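Local coordinates for protein putative ABC type-2 transporter (Thermotoga maritima MSB8, PDB 3CNI) that probably belongs to an ABC-type membrane transporter, of which this chain is one excised domain, and binds calcium in the crystal, at residues 131-136 with 146-151; 49-54 with 83-88; 104-109 with 125-130. One frame throughout, in Å; residues are numbered along the deposited sequence.

Contact 1: 131-136 with 146-151; sequences QHTYLR and EAIMNV. With CA (calcium ion), chain B.
Thr133 and Ile148 are the backbone neighbours of this contact, their CA atoms 7.6 Å apart, where strand 131-135 and helix 146-151 pass with their axes 9.3 Å from each other and their directions 52° apart. The arrangement is that of an alpha/beta fold, in which a C-terminal helix lies over one face of a mixed sheet; every second residue of the strand, Gln131, Thr133 and Leu135, faces the helix.

The apolar half is held by Leu135. Its CG stands anti to the backbone N (chi1 172°), which carries the two methyls toward the helix. CD2 meets Ile148 CG2 at 4.0 Å and presses against CE of the selenomethionine Met149 at 3.5 Å, tighter than usual van der Waals contact. Thr133 offers its CB to Ile148 CG1, while its OG1 is hydrogen-bonded to His143 O in the loop before the helix.

At the other end the contact becomes polar and is bridged by a calcium-bound water. Glu146 binds the ion through OE2 at 2.5 Å, with Ser99 OG and four waters as further ligands. The second oxygen of the carboxylate serves the second shell. One of these waters donates a hydrogen bond to Glu146 OE1 (2.5 Å) and another to Gln131 OE1 (2.8 Å), an oxygen that also accepts from Trp82 NE1.

Contact 2: 49-54 with 83-88; sequences EAVKKE and YLRGTG
Val51 and Lys52 of helix 44-54 take hold of the Tyr83 ring from two directions, one over a face and one at the edge. The ring stands at the end of strand 76-84, where the sheet meets the helix covering it. Val51 and Tyr83 cross at about a right angle, and CG1 of the valine sits 3.8 Å from the ring centroid and 16° off the normal, the geometry of a CH-pi contact. Lys52 comes in near the ring plane, with its CE 3.5 Å from Tyr83 CE1. Its chain is extended beyond CG, which carries the aliphatic part past the ring and the ammonium group on to Tyr134, with which it makes a cation-pi contact. Since Tyr134 also stacks on Tyr83, the lysine spans two neighbouring aromatic residues of the sheet.

Arg85 reaches back to the same turn of helix from just beyond the strand. Its chain is extended from CG to NE, and its flat end meets Val51 edge-on: CG1 lies in the guanidinium plane, 3.6 Å from NH2. The same methyl thus touches a ring by its face and a guanidinium by its edge. NH1 donates to Ala56 O in the loop that follows the helix, while NH2 lies 3.2 Å from Val51 O.

The Tyr83 hydroxyl is hydrogen-bonded to Glu48 OE2, one turn before Lys52. Replacing Tyr83 by an alanine removes ring and hydroxyl, which would probably open a gap against Val51 CG1 and Lys52 CE and leave Glu48 without this partner. The contact combines carbon packing over and beside the ring with polar ends, the Tyr83 hydroxyl, Lys52 NZ and Arg85 NH1, that find partners in Glu48, Tyr134 and Ala56.

Contact 3: 104-109 with 125-130; sequences SLKVQL and DPLEIV
Leu127 is the hub of this contact, its two methyls reaching different residues of segment 104-109. In this alpha/beta domain the C-terminal part of helix 89-107 rests on the start of strand 127-135 of the mixed sheet. CD1 of Leu127 touches Lys106 CG at 3.8 Å and Leu105 CD2 at 4.1 Å, and the other methyl, CD2, meets Leu109 CD1 at 4.0 Å. Leu105 and Leu109 each cross Leu127 at about a right angle, and each of its methyls meets one of the two leucines. Leu105 gets there because its CG is anti to the backbone N (chi1 170°), which swings the branch round from a CB that does not itself face the strand.

Lys106 contributes carbon here. Pro126 turns the CG of its ring toward the lysine stem, 4.0 Å from Lys106 CB, and the two side chains cross nearly perpendicularly. Beyond CG the lysine is extended, carrying NZ out of the apolar zone to a salt bridge with Glu103.

A second shell sets these groups in place. Helix 22-32 backs Leu105 through Ala30 and Leu31, Leu113 packs on Pro126, and strand 76-84 holds the 126-130 backbone by hydrogen bonds through Ala76, Leu78 and Ile80. Asp125, just before the proline, is fixed from outside the contact: its OD2 forms a salt bridge with Lys75 NZ and accepts a hydrogen bond from Asn150 ND2 of the second subunit.

In the fold
The three contacts illustrate how one mixed sheet gathers helices along neighbouring strands. Along the chain contact 2 closes first, then contact 3, then contact 1. Contacts 1 and 3 share strand 127-135, with adjoining segments and centres about 21 Å apart, so a single strand receives helix 89-107 near its start and helix 145-152 near its end. Contact 2 lies on the neighbouring strand 76-84, its centre about 13 Å from that of contact 1; Leu84 and Tyr134 join the two through the sheet. Contacts 2 and 3, about 24 Å between centres, fall on opposite sides of the chain's centre. Across the subunit interface, contact 1 of one copy meets contact 3 of the other.

Contact 1: 131-136 with 146-151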
ATOM      1  N   GLN A 131      -9.846   0.336   8.940  1.00 63.56           N
ATOM      2  CA  GLN A 131      -9.495   1.753   9.098  1.00 60.82           C
ATOM      3  C   GLN A 131     -10.659   2.540   9.582  1.00 59.29           C
ATOM      4  O   GLN A 131     -11.795   2.278   9.242  1.00 59.02           O
ATOM      5  CB  GLN A 131      -8.973   2.326   7.792  1.00 61.44           C
ATOM      6  CG  GLN A 131      -7.936   1.498   7.108  1.00 58.69           C
ATOM      7  CD  GLN A 131      -7.269   2.230   5.956  1.00 59.54           C
ATOM      8  OE1 GLN A 131      -6.807   3.335   6.097  1.00 62.09           O
ATOM      9  NE2 GLN A 131      -7.220   1.601   4.813  1.00 60.03           N
ATOM     10  N   HIS A 132     -10.360   3.466  10.482  1.00 59.81           N
ATOM     11  CA  HIS A 132     -11.336   4.453  11.067  1.00 58.67           C
ATOM     12  C   HIS A 132     -10.793   5.821  10.925  1.00 58.33           C
ATOM     13  O   HIS A 132      -9.580   6.029  11.091  1.00 58.29           O
ATOM     14  CB  HIS A 132     -11.599   4.197  12.561  1.00 58.96           C
ATOM     15  CG  HIS A 132     -11.798   2.759  12.889  1.00 59.92           C
ATOM     16  ND1 HIS A 132     -12.978   2.106  12.643  1.00 62.87           N
ATOM     17  CD2 HIS A 132     -10.939   1.819  13.345  1.00 62.30           C
ATOM     18  CE1 HIS A 132     -12.852   0.833  12.970  1.00 60.76           C
ATOM     19  NE2 HIS A 132     -11.627   0.636  13.408  1.00 58.53           N
ATOM     20  N   THR A 133     -11.690   6.760  10.626  1.00 58.68           N
ATOM     21  CA  THR A 133     -11.316   8.143  10.361  1.00 58.19           C
ATOM     22  C   THR A 133     -12.076   9.194  11.134  1.00 58.55           C
ATOM     23  O   THR A 133     -13.310   9.341  11.041  1.00 58.28           O
ATOM     24  CB  THR A 133     -11.481   8.468   8.876  1.00 58.36           C
ATOM     25  OG1 THR A 133     -10.740   7.508   8.119  1.00 58.26           O
ATOM     26  CG2 THR A 133     -10.963   9.872   8.549  1.00 57.28           C
ATOM     27  N   TYR A 134     -11.276   9.943  11.879  1.00 59.18           N
ATOM     28  CA  TYR A 134     -11.666  11.229  12.450  1.00 60.39           C
ATOM     29  C   TYR A 134     -11.388  12.338  11.465  1.00 60.92           C
ATOM     30  O   TYR A 134     -10.255  12.581  11.041  1.00 59.69           O
ATOM     31  CB  TYR A 134     -10.909  11.550  13.742  1.00 60.48           C
ATOM     32  CG  TYR A 134     -11.387  10.823  14.961  1.00 60.84           C
ATOM     33  CD1 TYR A 134     -12.488  11.255  15.676  1.00 63.38           C
ATOM     34  CD2 TYR A 134     -10.722   9.716  15.408  1.00 63.24           C
ATOM     35  CE1 TYR A 134     -12.909  10.586  16.812  1.00 63.90           C
ATOM     36  CE2 TYR A 134     -11.127   9.041  16.527  1.00 64.47           C
ATOM     37  CZ  TYR A 134     -12.208   9.466  17.224  1.00 64.63           C
ATOM     38  OH  TYR A 134     -12.569   8.751  18.341  1.00 67.94           O
ATOM     39  N   LEU A 135     -12.460  13.019  11.134  1.00 62.72           N
ATOM     40  CA  LEU A 135     -12.388  14.270  10.395  1.00 64.64           C
ATOM     41  C   LEU A 135     -13.077  15.334  11.233  1.00 65.33           C
ATOM     42  O   LEU A 135     -14.271  15.241  11.563  1.00 64.43           O
ATOM     43  CB  LEU A 135     -13.070  14.125   9.035  1.00 65.39           C
ATOM     44  CG  LEU A 135     -13.260  15.391   8.197  1.00 67.37           C
ATOM     45  CD1 LEU A 135     -11.976  16.177   8.094  1.00 68.65           C
ATOM     46  CD2 LEU A 135     -13.764  14.993   6.812  1.00 70.39           C
ATOM     47  N   ARG A 136     -12.263  16.311  11.616  1.00 66.54           N
ATOM     48  CA  ARG A 136     -12.695  17.454  12.398  1.00 67.06           C
ATOM     49  C   ARG A 136     -13.493  16.972  13.606  1.00 67.45           C
ATOM     50  O   ARG A 136     -14.478  17.586  14.006  1.00 68.03           O
ATOM     51  CB  ARG A 136     -13.522  18.424  11.538  1.00 67.14           C
ATOM     52  CG  ARG A 136     -12.767  19.008  10.335  1.00 67.97           C
ATOM     53  CD  ARG A 136     -13.685  19.902   9.467  1.00 69.49           C
ATOM     54  N   GLU A 146      -9.379   7.990   2.397  1.00 61.18           N
ATOM     55  CA  GLU A 146      -9.703   8.013   0.959  1.00 61.92           C
ATOM     56  C   GLU A 146     -11.209   7.981   0.783  1.00 62.05           C
ATOM     57  O   GLU A 146     -11.805   8.742  -0.004  1.00 62.65           O
ATOM     58  CB  GLU A 146      -9.155   6.806   0.254  1.00 62.71           C
ATOM     59  CG  GLU A 146      -7.599   6.694   0.155  1.00 66.59           C
ATOM     60  CD  GLU A 146      -6.839   5.973   1.328  1.00 67.94           C
ATOM     61  OE1 GLU A 146      -7.220   5.946   2.547  1.00 69.79           O
ATOM     62  OE2 GLU A 146      -5.765   5.490   0.989  1.00 69.35           O
ATOM     63  N   ALA A 147     -11.822   7.027   1.473  1.00 62.17           N
ATOM     64  CA  ALA A 147     -13.299   6.801   1.374  1.00 61.29           C
ATOM     65  C   ALA A 147     -14.018   8.037   1.834  1.00 60.52           C
ATOM     66  O   ALA A 147     -14.924   8.503   1.199  1.00 60.79           O
ATOM     67  CB  ALA A 147     -13.756   5.594   2.214  1.00 60.06           C
ATOM     68  N   ILE A 148     -13.602   8.574   2.960  1.00 61.31           N
ATOM     69  CA  ILE A 148     -14.290   9.746   3.500  1.00 62.22           C
ATOM     70  C   ILE A 148     -14.113  10.926   2.561  1.00 63.16           C
ATOM     71  O   ILE A 148     -15.016  11.692   2.315  1.00 60.76           O
ATOM     72  CB  ILE A 148     -13.855  10.125   4.915  1.00 62.14           C
ATOM     73  CG1 ILE A 148     -14.303   9.021   5.848  1.00 61.77           C
ATOM     74  CG2 ILE A 148     -14.578  11.416   5.330  1.00 60.60           C
ATOM     75  CD1 ILE A 148     -15.823   8.841   5.839  1.00 61.75           C
HETATM   76  N   MSE A 149     -12.925  11.024   2.005  1.00 64.52           N
HETATM   77  CA  MSE A 149     -12.637  12.148   1.126  1.00 65.97           C
HETATM   78  C   MSE A 149     -13.351  11.970  -0.190  1.00 65.53           C
HETATM   79  O   MSE A 149     -13.784  12.922  -0.740  1.00 64.86           O
HETATM   80  CB  MSE A 149     -11.115  12.281   0.910  1.00 67.27           C
HETATM   81  CG  MSE A 149     -10.345  12.663   2.182  1.00 70.51           C
HETATM   82 SE   MSE A 149     -10.810  14.541   2.675  1.00 80.27          SE
HETATM   83  CE  MSE A 149     -11.203  14.167   4.575  1.00 79.38           C
ATOM     84  N   ASN A 150     -13.482  10.747  -0.679  1.00 65.91           N
ATOM     85  CA  ASN A 150     -14.163  10.498  -1.992  1.00 67.34           C
ATOM     86  C   ASN A 150     -15.662  10.743  -1.911  1.00 68.38           C
ATOM     87  O   ASN A 150     -16.311  11.093  -2.925  1.00 68.13           O
ATOM     88  CB  ASN A 150     -13.895   9.091  -2.587  1.00 66.75           C
ATOM     89  CG  ASN A 150     -12.444   8.886  -2.965  1.00 67.93           C
ATOM     90  OD1 ASN A 150     -11.735   9.833  -3.361  1.00 66.06           O
ATOM     91  ND2 ASN A 150     -11.958   7.626  -2.813  1.00 70.93           N
ATOM     92  N   VAL A 151     -16.205  10.558  -0.704  1.00 69.85           N
ATOM     93  CA  VAL A 151     -17.636  10.804  -0.444  1.00 71.16           C
ATOM     94  C   VAL A 151     -17.913  12.274  -0.584  1.00 72.22           C
ATOM     95  O   VAL A 151     -18.750  12.655  -1.403  1.00 72.52           O
ATOM     96  CB  VAL A 151     -18.099  10.376   0.977  1.00 70.72           C
ATOM     97  CG1 VAL A 151     -19.444  10.990   1.354  1.00 71.89           C
ATOM     98  CG2 VAL A 151     -18.263   8.924   1.049  1.00 71.81           C
TER
HETATM   99 CA    CA B 201      -4.191   3.893   2.052  1.00 62.58          CA
HETATM  100  O   HOH W   1      -5.537   4.741   3.995  1.00 43.77           O
HETATM  101  O   HOH W   2      -3.616   1.779   2.924  1.00 60.01           O
HETATM  102  O   HOH W   3      -3.926   2.916  -0.101  1.00 57.89           O
HETATM  103  O   HOH W   4      -2.728   5.273   0.875  1.00 46.81           O

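Contact 2: 49-54 with 83-88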
ATOM      1  N   GLU A  49      -4.631  10.164  23.494  1.00 59.45           N
ATOM      2  CA  GLU A  49      -4.273  11.392  24.155  1.00 59.05           C
ATOM      3  C   GLU A  49      -2.924  11.905  23.694  1.00 58.18           C
ATOM      4  O   GLU A  49      -2.756  13.093  23.450  1.00 58.10           O
ATOM      5  CB  GLU A  49      -4.362  11.234  25.661  1.00 59.87           C
ATOM      6  CG  GLU A  49      -5.843  11.127  26.131  1.00 62.05           C
ATOM      7  N   ALA A  50      -1.986  10.995  23.494  1.00 57.19           N
ATOM      8  CA  ALA A  50      -0.698  11.355  22.897  1.00 57.12           C
ATOM      9  C   ALA A  50      -0.881  11.855  21.454  1.00 58.24           C
ATOM     10  O   ALA A  50      -0.152  12.732  21.014  1.00 59.72           O
ATOM     11  CB  ALA A  50       0.306  10.196  22.959  1.00 56.55           C
ATOM     12  N   VAL A  51      -1.885  11.336  20.758  1.00 58.06           N
ATOM     13  CA  VAL A  51      -2.118  11.675  19.358  1.00 59.17           C
ATOM     14  C   VAL A  51      -2.739  13.078  19.213  1.00 60.51           C
ATOM     15  O   VAL A  51      -2.336  13.863  18.383  1.00 61.00           O
ATOM     16  CB  VAL A  51      -2.982  10.607  18.637  1.00 58.87           C
ATOM     17  CG1 VAL A  51      -3.771  11.238  17.609  1.00 58.52           C
ATOM     18  CG2 VAL A  51      -2.078   9.479  18.056  1.00 58.17           C
ATOM     19  N   LYS A  52      -3.716  13.378  20.052  1.00 61.82           N
ATOM     20  CA  LYS A  52      -4.403  14.652  20.042  1.00 62.73           C
ATOM     21  C   LYS A  52      -3.450  15.750  20.540  1.00 63.05           C
ATOM     22  O   LYS A  52      -3.494  16.893  20.106  1.00 64.63           O
ATOM     23  CB  LYS A  52      -5.721  14.565  20.866  1.00 63.16           C
ATOM     24  CG  LYS A  52      -6.808  13.598  20.254  1.00 65.05           C
ATOM     25  CD  LYS A  52      -8.318  13.935  20.622  1.00 68.88           C
ATOM     26  CE  LYS A  52      -9.278  13.238  19.541  1.00 72.42           C
ATOM     27  NZ  LYS A  52     -10.837  13.246  19.594  1.00 70.42           N
ATOM     28  N   LYS A  53      -2.567  15.382  21.438  1.00 63.12           N
ATOM     29  CA  LYS A  53      -1.604  16.318  22.018  1.00 62.62           C
ATOM     30  C   LYS A  53      -0.568  16.688  20.988  1.00 62.96           C
ATOM     31  O   LYS A  53      -0.138  17.807  20.853  1.00 63.12           O
ATOM     32  CB  LYS A  53      -0.884  15.636  23.184  1.00 62.48           C
ATOM     33  CG  LYS A  53       0.179  16.455  23.869  1.00 60.89           C
ATOM     34  CD  LYS A  53      -0.252  16.848  25.292  1.00 60.58           C
ATOM     35  N   GLU A  54      -0.183  15.680  20.266  1.00 64.27           N
ATOM     36  CA  GLU A  54       0.951  15.706  19.362  1.00 65.28           C
ATOM     37  C   GLU A  54       0.494  16.150  17.977  1.00 64.53           C
ATOM     38  O   GLU A  54       1.296  16.346  17.062  1.00 64.01           O
ATOM     39  CB  GLU A  54       1.495  14.275  19.261  1.00 67.11           C
ATOM     40  CG  GLU A  54       2.952  14.191  18.901  1.00 70.80           C
ATOM     41  CD  GLU A  54       3.801  14.615  20.059  1.00 74.89           C
ATOM     42  OE1 GLU A  54       3.333  15.472  20.833  1.00 81.28           O
ATOM     43  OE2 GLU A  54       4.930  14.079  20.232  1.00 79.21           O
ATOM     44  N   TYR A  83      -6.547  10.508  12.407  1.00 61.65           N
ATOM     45  CA  TYR A  83      -6.969  11.791  12.985  1.00 62.87           C
ATOM     46  C   TYR A  83      -6.667  12.892  11.985  1.00 65.06           C
ATOM     47  O   TYR A  83      -5.556  13.484  11.958  1.00 64.87           O
ATOM     48  CB  TYR A  83      -6.271  12.086  14.306  1.00 63.18           C
ATOM     49  CG  TYR A  83      -6.733  11.152  15.398  1.00 62.10           C
ATOM     50  CD1 TYR A  83      -7.595  11.595  16.399  1.00 57.95           C
ATOM     51  CD2 TYR A  83      -6.352   9.806  15.396  1.00 59.26           C
ATOM     52  CE1 TYR A  83      -8.048  10.746  17.361  1.00 57.28           C
ATOM     53  CE2 TYR A  83      -6.798   8.954  16.378  1.00 58.83           C
ATOM     54  CZ  TYR A  83      -7.651   9.431  17.346  1.00 57.56           C
ATOM     55  OH  TYR A  83      -8.132   8.615  18.328  1.00 58.26           O
ATOM     56  N   LEU A  84      -7.686  13.152  11.173  1.00 66.44           N
ATOM     57  CA  LEU A  84      -7.617  14.203  10.192  1.00 68.74           C
ATOM     58  C   LEU A  84      -8.164  15.497  10.772  1.00 69.86           C
ATOM     59  O   LEU A  84      -9.254  15.547  11.351  1.00 69.74           O
ATOM     60  CB  LEU A  84      -8.378  13.831   8.919  1.00 68.94           C
ATOM     61  CG  LEU A  84      -8.014  12.498   8.283  1.00 68.75           C
ATOM     62  CD1 LEU A  84      -8.869  12.394   6.969  1.00 70.11           C
ATOM     63  CD2 LEU A  84      -6.503  12.351   8.066  1.00 66.99           C
ATOM     64  N   ARG A  85      -7.332  16.515  10.668  1.00 71.99           N
ATOM     65  CA  ARG A  85      -7.670  17.842  11.131  1.00 73.57           C
ATOM     66  C   ARG A  85      -7.520  18.781   9.974  1.00 74.03           C
ATOM     67  O   ARG A  85      -6.984  19.850  10.101  1.00 76.35           O
ATOM     68  CB  ARG A  85      -6.703  18.276  12.223  1.00 73.95           C
ATOM     69  CG  ARG A  85      -6.757  17.432  13.488  1.00 75.94           C
ATOM     70  CD  ARG A  85      -5.427  17.406  14.231  1.00 77.41           C
ATOM     71  NE  ARG A  85      -5.429  16.390  15.293  1.00 76.98           N
ATOM     72  CZ  ARG A  85      -4.696  15.290  15.281  1.00 76.44           C
ATOM     73  NH1 ARG A  85      -3.864  15.048  14.279  1.00 76.65           N
ATOM     74  NH2 ARG A  85      -4.761  14.443  16.300  1.00 78.69           N
ATOM     75  N   GLY A  86      -7.964  18.341   8.833  1.00 74.59           N
ATOM     76  CA  GLY A  86      -7.669  19.025   7.599  1.00 74.73           C
ATOM     77  C   GLY A  86      -7.606  18.026   6.466  1.00 75.15           C
ATOM     78  O   GLY A  86      -7.353  16.822   6.658  1.00 75.27           O
ATOM     79  N   THR A  87      -7.825  18.563   5.278  1.00 75.35           N
ATOM     80  CA  THR A  87      -7.949  17.769   4.078  1.00 74.88           C
ATOM     81  C   THR A  87      -6.961  18.231   3.024  1.00 73.87           C
ATOM     82  O   THR A  87      -7.312  18.374   1.848  1.00 73.83           O
ATOM     83  CB  THR A  87      -9.391  17.783   3.563  1.00 75.56           C
ATOM     84  OG1 THR A  87      -9.709  19.027   2.930  1.00 76.87           O
ATOM     85  CG2 THR A  87     -10.356  17.542   4.726  1.00 77.00           C
ATOM     86  N   GLY A  88      -5.708  18.405   3.460  1.00 72.54           N
ATOM     87  CA  GLY A  88      -4.644  18.910   2.594  1.00 71.49           C
ATOM     88  C   GLY A  88      -3.390  18.104   2.452  1.00 71.12           C
ATOM     89  O   GLY A  88      -3.267  16.965   2.873  1.00 70.42           O
TER

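Contact 3: 104-109 with 125-130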
ATOM      1  N   SER A 104       5.071  -2.414   4.059  1.00 65.11           N
ATOM      2  CA  SER A 104       6.454  -2.847   4.384  1.00 65.30           C
ATOM      3  C   SER A 104       6.481  -3.825   5.568  1.00 63.99           C
ATOM      4  O   SER A 104       7.305  -4.721   5.673  1.00 65.44           O
ATOM      5  CB  SER A 104       7.310  -1.580   4.618  1.00 65.13           C
ATOM      6  OG  SER A 104       8.485  -1.963   5.255  1.00 70.10           O
ATOM      7  N   LEU A 105       5.522  -3.681   6.451  1.00 63.83           N
ATOM      8  CA  LEU A 105       5.387  -4.545   7.615  1.00 63.96           C
ATOM      9  C   LEU A 105       5.055  -5.985   7.200  1.00 65.02           C
ATOM     10  O   LEU A 105       5.458  -6.979   7.808  1.00 63.94           O
ATOM     11  CB  LEU A 105       4.295  -4.002   8.543  1.00 63.90           C
ATOM     12  CG  LEU A 105       3.886  -4.941   9.684  1.00 64.31           C
ATOM     13  CD1 LEU A 105       5.103  -5.292  10.699  1.00 64.78           C
ATOM     14  CD2 LEU A 105       2.629  -4.411  10.369  1.00 60.25           C
ATOM     15  N   LYS A 106       4.328  -6.081   6.099  1.00 65.35           N
ATOM     16  CA  LYS A 106       3.878  -7.359   5.640  1.00 65.19           C
ATOM     17  C   LYS A 106       5.090  -8.160   5.229  1.00 66.02           C
ATOM     18  O   LYS A 106       5.166  -9.375   5.483  1.00 64.75           O
ATOM     19  CB  LYS A 106       3.001  -7.196   4.426  1.00 66.11           C
ATOM     20  CG  LYS A 106       1.657  -6.471   4.685  1.00 67.23           C
ATOM     21  CD  LYS A 106       0.913  -6.399   3.373  1.00 67.67           C
ATOM     22  CE  LYS A 106      -0.384  -5.621   3.539  1.00 71.14           C
ATOM     23  NZ  LYS A 106      -0.864  -5.267   2.187  1.00 70.26           N
ATOM     24  N   VAL A 107       5.977  -7.458   4.513  1.00 65.41           N
ATOM     25  CA  VAL A 107       7.273  -7.983   4.119  1.00 65.67           C
ATOM     26  C   VAL A 107       8.141  -8.389   5.373  1.00 66.48           C
ATOM     27  O   VAL A 107       8.800  -9.436   5.417  1.00 66.36           O
ATOM     28  CB  VAL A 107       8.062  -6.949   3.186  1.00 66.27           C
ATOM     29  CG1 VAL A 107       9.511  -7.469   2.904  1.00 65.63           C
ATOM     30  CG2 VAL A 107       7.327  -6.700   1.886  1.00 60.45           C
ATOM     31  N   GLN A 108       8.107  -7.558   6.402  1.00 67.31           N
ATOM     32  CA  GLN A 108       8.901  -7.803   7.587  1.00 67.75           C
ATOM     33  C   GLN A 108       8.286  -8.877   8.478  1.00 67.98           C
ATOM     34  O   GLN A 108       8.847  -9.202   9.526  1.00 70.32           O
ATOM     35  CB  GLN A 108       9.142  -6.542   8.412  1.00 68.42           C
ATOM     36  CG  GLN A 108       9.924  -5.440   7.713  1.00 70.75           C
ATOM     37  CD  GLN A 108       9.935  -4.118   8.501  1.00 75.75           C
ATOM     38  OE1 GLN A 108      10.609  -4.002   9.512  1.00 82.24           O
ATOM     39  NE2 GLN A 108       9.167  -3.122   8.035  1.00 76.64           N
ATOM     40  N   LEU A 109       7.198  -9.500   8.038  1.00 66.67           N
ATOM     41  CA  LEU A 109       6.581 -10.587   8.831  1.00 65.46           C
ATOM     42  C   LEU A 109       6.841 -11.934   8.208  1.00 63.87           C
ATOM     43  O   LEU A 109       6.600 -12.984   8.813  1.00 62.17           O
ATOM     44  CB  LEU A 109       5.055 -10.394   8.960  1.00 65.50           C
ATOM     45  CG  LEU A 109       4.463  -9.256   9.822  1.00 68.88           C
ATOM     46  CD1 LEU A 109       2.897  -9.164   9.697  1.00 70.16           C
ATOM     47  CD2 LEU A 109       4.869  -9.339  11.271  1.00 68.77           C
ATOM     48  N   ASP A 125      -0.659 -11.990   1.683  1.00 20.00           N
ATOM     49  CA  ASP A 125      -1.732 -11.234   2.219  1.00 20.00           C
ATOM     50  C   ASP A 125      -2.010 -11.618   3.635  1.00 20.00           C
ATOM     51  O   ASP A 125      -2.941 -12.299   3.924  1.00 20.00           O
ATOM     52  CB  ASP A 125      -2.953 -11.423   1.368  1.00 20.00           C
ATOM     53  CG  ASP A 125      -3.986 -10.374   1.597  1.00 20.00           C
ATOM     54  OD1 ASP A 125      -3.656  -9.290   2.093  1.00 20.00           O
ATOM     55  OD2 ASP A 125      -5.138 -10.640   1.270  1.00 20.00           O
ATOM     56  N   PRO A 126      -1.192 -11.118   4.524  1.00 20.00           N
ATOM     57  CA  PRO A 126      -1.162 -11.589   5.884  1.00 20.00           C
ATOM     58  C   PRO A 126      -2.098 -10.806   6.746  1.00 20.00           C
ATOM     59  O   PRO A 126      -2.454 -11.286   7.789  1.00 20.00           O
ATOM     60  CB  PRO A 126       0.261 -11.299   6.284  1.00 20.00           C
ATOM     61  CG  PRO A 126       0.653 -10.256   5.413  1.00 20.00           C
ATOM     62  CD  PRO A 126       0.113 -10.603   4.139  1.00 20.00           C
ATOM     63  N   LEU A 127      -2.478  -9.608   6.318  1.00 60.11           N
ATOM     64  CA  LEU A 127      -3.149  -8.682   7.223  1.00 62.81           C
ATOM     65  C   LEU A 127      -4.543  -8.328   6.718  1.00 64.57           C
ATOM     66  O   LEU A 127      -4.750  -8.133   5.520  1.00 65.87           O
ATOM     67  CB  LEU A 127      -2.317  -7.411   7.404  1.00 63.04           C
ATOM     68  CG  LEU A 127      -0.914  -7.596   7.988  1.00 62.91           C
ATOM     69  CD1 LEU A 127      -0.174  -6.269   8.039  1.00 59.46           C
ATOM     70  CD2 LEU A 127      -0.987  -8.228   9.369  1.00 63.23           C
ATOM     71  N   GLU A 128      -5.498  -8.247   7.639  1.00 64.75           N
ATOM     72  CA  GLU A 128      -6.770  -7.619   7.362  1.00 66.97           C
ATOM     73  C   GLU A 128      -6.874  -6.226   8.021  1.00 67.12           C
ATOM     74  O   GLU A 128      -7.211  -6.099   9.206  1.00 67.12           O
ATOM     75  CB  GLU A 128      -7.835  -8.531   7.897  1.00 66.99           C
ATOM     76  CG  GLU A 128      -9.201  -8.106   7.635  1.00 72.76           C
ATOM     77  CD  GLU A 128     -10.156  -9.157   8.178  1.00 79.62           C
ATOM     78  OE1 GLU A 128      -9.953 -10.371   7.813  1.00 83.52           O
ATOM     79  OE2 GLU A 128     -11.047  -8.783   8.994  1.00 80.79           O
ATOM     80  N   ILE A 129      -6.582  -5.209   7.202  1.00 67.89           N
ATOM     81  CA  ILE A 129      -6.538  -3.780   7.601  1.00 67.62           C
ATOM     82  C   ILE A 129      -7.919  -3.132   7.715  1.00 67.44           C
ATOM     83  O   ILE A 129      -8.610  -2.923   6.728  1.00 66.95           O
ATOM     84  CB  ILE A 129      -5.719  -2.905   6.633  1.00 68.44           C
ATOM     85  CG1 ILE A 129      -4.306  -3.471   6.355  1.00 68.02           C
ATOM     86  CG2 ILE A 129      -5.630  -1.464   7.166  1.00 68.66           C
ATOM     87  CD1 ILE A 129      -3.575  -3.953   7.559  1.00 70.65           C
ATOM     88  N   VAL A 130      -8.304  -2.833   8.958  1.00 67.02           N
ATOM     89  CA  VAL A 130      -9.523  -2.066   9.274  1.00 66.02           C
ATOM     90  C   VAL A 130      -9.159  -0.609   9.593  1.00 65.14           C
ATOM     91  O   VAL A 130      -8.282  -0.339  10.420  1.00 64.81           O
ATOM     92  CB  VAL A 130     -10.284  -2.678  10.468  1.00 66.19           C
ATOM     93  CG1 VAL A 130     -11.528  -1.871  10.785  1.00 65.31           C
ATOM     94  CG2 VAL A 130     -10.642  -4.164  10.184  1.00 67.24           C
TER